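Side-chain contacts in L-lysine 6-oxidase (Marinomonas mediterranea, PDB 3WEU), which oxidises the epsilon-amino group of L-lysine with a cysteine tryptophylquinone cofactor, releasing hydrogen peroxide that gives the enzyme its antibacterial activity: residues N156-P159 / H164-Y167; E659-Q664 / E670-S675. All blocks are in the same frame, centred on the assembly; numbering follows the deposited sequence.

Contact 1: N156-P159 / H164-Y167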
# COMPACT_ATOMS: atom_id res chain seq x y z
N ASN A 156 -10.54 -19.26 27.97
CA ASN A 156 -10.19 -20.52 28.68
C ASN A 156 -11.18 -20.93 29.79
O ASN A 156 -10.96 -21.92 30.45
CB ASN A 156 -8.77 -20.39 29.22
CG ASN A 156 -7.76 -20.25 28.11
OD1 ASN A 156 -7.88 -20.92 27.10
ND2 ASN A 156 -6.80 -19.38 28.25
N ASN A 157 -12.28 -20.24 30.02
CA ASN A 157 -13.24 -20.68 31.07
C ASN A 157 -14.68 -20.48 30.63
O ASN A 157 -15.57 -20.09 31.35
CB ASN A 157 -12.86 -20.02 32.39
CG ASN A 157 -13.10 -18.51 32.37
OD1 ASN A 157 -13.37 -17.92 31.30
ND2 ASN A 157 -13.13 -17.93 33.57
N ILE A 158 -14.89 -20.74 29.35
CA ILE A 158 -16.21 -20.61 28.80
C ILE A 158 -16.98 -21.74 29.44
O ILE A 158 -16.56 -22.86 29.33
CB ILE A 158 -16.18 -20.84 27.27
CG1 ILE A 158 -15.45 -19.71 26.57
CG2 ILE A 158 -17.61 -21.04 26.74
CD1 ILE A 158 -14.95 -20.06 25.19
N PRO A 159 -18.12 -21.47 30.07
CA PRO A 159 -18.88 -22.58 30.64
C PRO A 159 -19.34 -23.63 29.61
O PRO A 159 -19.64 -23.30 28.47
CB PRO A 159 -20.08 -21.92 31.30
CG PRO A 159 -19.89 -20.45 31.12
CD PRO A 159 -18.78 -20.17 30.20
N HIS A 164 -22.49 -21.84 22.17
CA HIS A 164 -22.01 -21.16 20.97
C HIS A 164 -21.11 -19.96 21.24
O HIS A 164 -21.45 -18.84 20.88
CB HIS A 164 -23.15 -20.68 20.11
CG HIS A 164 -23.91 -21.78 19.50
ND1 HIS A 164 -25.11 -22.21 20.02
CD2 HIS A 164 -23.63 -22.59 18.46
CE1 HIS A 164 -25.55 -23.22 19.30
NE2 HIS A 164 -24.66 -23.49 18.36
N PRO A 165 -19.95 -20.23 21.79
CA PRO A 165 -19.01 -19.15 21.99
C PRO A 165 -18.39 -18.80 20.68
O PRO A 165 -18.35 -19.64 19.77
CB PRO A 165 -17.97 -19.76 22.95
CG PRO A 165 -18.03 -21.27 22.67
CD PRO A 165 -19.50 -21.51 22.41
N SER A 166 -17.82 -17.60 20.55
CA SER A 166 -17.08 -17.24 19.31
C SER A 166 -16.08 -16.18 19.65
O SER A 166 -16.28 -15.41 20.61
CB SER A 166 -18.03 -16.71 18.22
OG SER A 166 -19.10 -15.95 18.80
N TYR A 167 -15.01 -16.14 18.87
CA TYR A 167 -13.99 -15.14 19.04
C TYR A 167 -13.00 -15.33 17.94
O TYR A 167 -13.01 -16.39 17.33
CB TYR A 167 -13.30 -15.24 20.40
CG TYR A 167 -12.66 -16.56 20.71
CD1 TYR A 167 -11.33 -16.81 20.38
CD2 TYR A 167 -13.40 -17.55 21.37
CE1 TYR A 167 -10.74 -18.02 20.70
CE2 TYR A 167 -12.81 -18.78 21.65
CZ TYR A 167 -11.51 -18.98 21.32
OH TYR A 167 -10.95 -20.21 21.67
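I158 meets P165 with its two methyl ends while the two side chains cross obliquely: CD1 comes in at the CB-CG edge of the pyrrolidine ring, close to the ring plane, whereas CG2 stands at a slant above the same bond. CD1 of I158 comes to 3.8 Å from CB of P165, and CG2 of I158 to 4.0 Å from the same CB. Both methyls also approach CG of the proline, with I158 CG2 at 4.1 Å, so one C-C edge of the ring takes most of the contact. The isoleucine reaches this position because CG1 lies beside the backbone N (chi1 -69°), with CG2 beside the carbonyl carbon. Both branches are thus presented to the proline. A nearly extended second torsion (chi2 160°) then carries CD1 on toward Y167, where it stands 4.3 Å from CE2 in an oblique approach to the phenol ring. CD1 therefore sits between two partners, P165 and Y167, in a purely apolar contact that buries a modest 111 Å².

The extended backbone of P165-Y167 explains why P165 and Y167 serve the same isoleucine: their side chains set out toward I158, whereas that of S166 between them departs the other way, its OG hydrogen-bonding to the O of I136 while its backbone pairs with D138. The side chain of I158 itself rests on R142, and Y167 packs further on L139, I155 and F179.

This is apolar packing within a long irregular connection between strands at the protein surface: the chain leaving strand 150-154 folds back on itself before strand 174-175, with both limbs held against strand 137-145 of the N-terminal E-set-type region.

Contact 2: E659-Q664 / E670-S675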
# COMPACT_ATOMS: atom_id res chain seq x y z
N GLU A 659 13.23 18.85 14.38
CA GLU A 659 12.95 20.27 14.19
C GLU A 659 13.33 20.61 12.77
O GLU A 659 14.53 20.56 12.40
CB GLU A 659 13.74 21.07 15.19
CG GLU A 659 13.53 22.56 15.12
CD GLU A 659 14.28 23.35 16.21
OE1 GLU A 659 14.68 22.78 17.27
OE2 GLU A 659 14.42 24.57 16.00
N VAL A 660 12.33 20.92 11.93
CA VAL A 660 12.60 21.14 10.50
C VAL A 660 12.66 22.65 10.28
O VAL A 660 11.71 23.36 10.64
CB VAL A 660 11.47 20.56 9.66
CG1 VAL A 660 11.57 20.97 8.19
CG2 VAL A 660 11.35 19.05 9.84
N LEU A 661 13.74 23.16 9.71
CA LEU A 661 13.86 24.55 9.42
C LEU A 661 12.97 24.93 8.23
O LEU A 661 12.92 24.18 7.26
CB LEU A 661 15.31 24.94 9.17
CG LEU A 661 16.25 24.62 10.34
CD1 LEU A 661 17.64 25.03 9.94
CD2 LEU A 661 15.83 25.24 11.71
N VAL A 662 12.29 26.09 8.28
CA VAL A 662 11.35 26.37 7.21
C VAL A 662 12.03 26.42 5.82
O VAL A 662 11.46 25.98 4.82
CB VAL A 662 10.51 27.61 7.51
CG1 VAL A 662 9.70 27.97 6.29
CG2 VAL A 662 9.55 27.22 8.64
N GLY A 663 13.28 26.84 5.78
CA GLY A 663 13.96 26.89 4.50
C GLY A 663 14.29 25.54 3.93
O GLY A 663 14.65 25.43 2.74
N GLN A 664 14.18 24.51 4.74
CA GLN A 664 14.28 23.15 4.23
C GLN A 664 13.13 22.86 3.29
O GLN A 664 13.30 22.17 2.32
CB GLN A 664 14.37 22.11 5.29
CG GLN A 664 15.69 22.14 6.03
CD GLN A 664 15.77 21.13 7.10
OE1 GLN A 664 15.59 21.44 8.29
NE2 GLN A 664 16.09 19.90 6.73
N GLU A 670 16.86 32.10 4.20
CA GLU A 670 16.44 33.17 5.09
C GLU A 670 15.25 32.64 5.98
O GLU A 670 15.09 33.07 7.08
CB GLU A 670 16.01 34.39 4.32
CG GLU A 670 15.67 35.49 5.30
CD GLU A 670 15.44 36.79 4.63
OE1 GLU A 670 16.42 37.29 4.06
OE2 GLU A 670 14.27 37.30 4.67
N ASP A 671 14.47 31.68 5.49
CA ASP A 671 13.36 31.15 6.24
C ASP A 671 13.76 30.29 7.43
O ASP A 671 12.92 29.98 8.29
CB ASP A 671 12.47 30.32 5.30
CG ASP A 671 11.68 31.15 4.31
OD1 ASP A 671 11.46 32.38 4.51
OD2 ASP A 671 11.22 30.56 3.29
N ASN A 672 15.03 29.93 7.56
CA ASN A 672 15.49 29.10 8.64
C ASN A 672 15.50 29.78 9.97
O ASN A 672 15.80 29.12 10.93
CB ASN A 672 16.93 28.61 8.40
CG ASN A 672 16.99 27.65 7.23
OD1 ASN A 672 15.95 27.20 6.69
ND2 ASN A 672 18.21 27.26 6.88
N GLU A 673 15.10 31.04 10.03
CA GLU A 673 14.84 31.68 11.33
C GLU A 673 13.62 31.10 12.03
O GLU A 673 13.45 31.29 13.20
CB GLU A 673 14.67 33.14 11.16
CG GLU A 673 16.02 33.82 10.84
CD GLU A 673 15.95 35.35 10.63
OE1 GLU A 673 15.13 36.00 11.34
OE2 GLU A 673 16.72 35.88 9.77
N THR A 674 12.79 30.40 11.28
CA THR A 674 11.60 29.74 11.75
C THR A 674 11.70 28.23 11.58
O THR A 674 12.32 27.72 10.60
CB THR A 674 10.39 30.33 11.04
OG1 THR A 674 10.32 31.73 11.29
CG2 THR A 674 9.19 29.76 11.51
N SER A 675 11.19 27.47 12.56
CA SER A 675 11.23 26.04 12.46
C SER A 675 9.93 25.44 12.83
O SER A 675 9.04 26.12 13.42
CB SER A 675 12.38 25.43 13.27
OG SER A 675 12.13 25.65 14.62
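L661 and N672 cross at about a right angle, the carboxamide of N672 lying against the leucine. Its OD1 is 3.4 Å from L661 CB, while CG of N672 lies 3.8 Å from L661 CD1. The other leucine methyl, CD2, touches CB of S675, with which L661 forms an antiparallel non-hydrogen-bonded pair. N672 OD1 also receives a weak, strongly bent bond from G663 N (2.8 Å), and the side-chain-free glycine lets the carboxamide lie close to its backbone. V662 straddles the returning chain: CG1 packs at 3.8 Å on D671 CB, and CG2 at the same separation on T674 CG2. Between the two chains V662 N gives a nearly straight hydrogen bond to T674 O (2.8 Å, 165°).

At the outer end, E659 keeps CG anti to its own N and its chain extended, which carries the carboxylate across to the hydroxyl of S675. The hydroxyl OG of S675 donates to OE2 of E659 at 2.9 Å, meeting its anti side and 34° out of the carboxylate plane.

A second layer fixes these groups. Q664 folds back so that its OE1 accepts from L661 N (2.9 Å), while Q664 N bonds to L661 O; the first helical turn is thereby tied twice to the last strand residue. T674 N bonds to D671 O, closing the 3-10 turn that presents D671 and N672, and D671 OD2 bonds to OG1 of T666. Q664 NE2 reaches the O of Q664 of the second subunit, whose G667 and S669 pack on L661 and N672.

The contact thus closes the end of a two-stranded antiparallel hairpin: strand 656-661 runs into helix 662-666, the chain returns through the 3-10 turn, and strand 675-680 pairs back, with V660 bonded to L676 and packed on V678.

The two contacts come in series along the chain and lie far apart: their centres are 58 Å from each other and their nearest atoms about 43 Å. Contact 1 belongs to the connection between strands 150-154 and 174-175; strand 150-154 is part of the mixed sheet of the N-terminal region. Contact 2 lies near the C-terminus, on the separate two-stranded hairpin 656-661/675-680, so they share no sheet. Both are at the periphery, about 29 and 38 Å from the chain centre to the contact centres. Their settings differ: no other chain of the assembly touches contact 1, whereas contact 2 joins the interface with the second subunit.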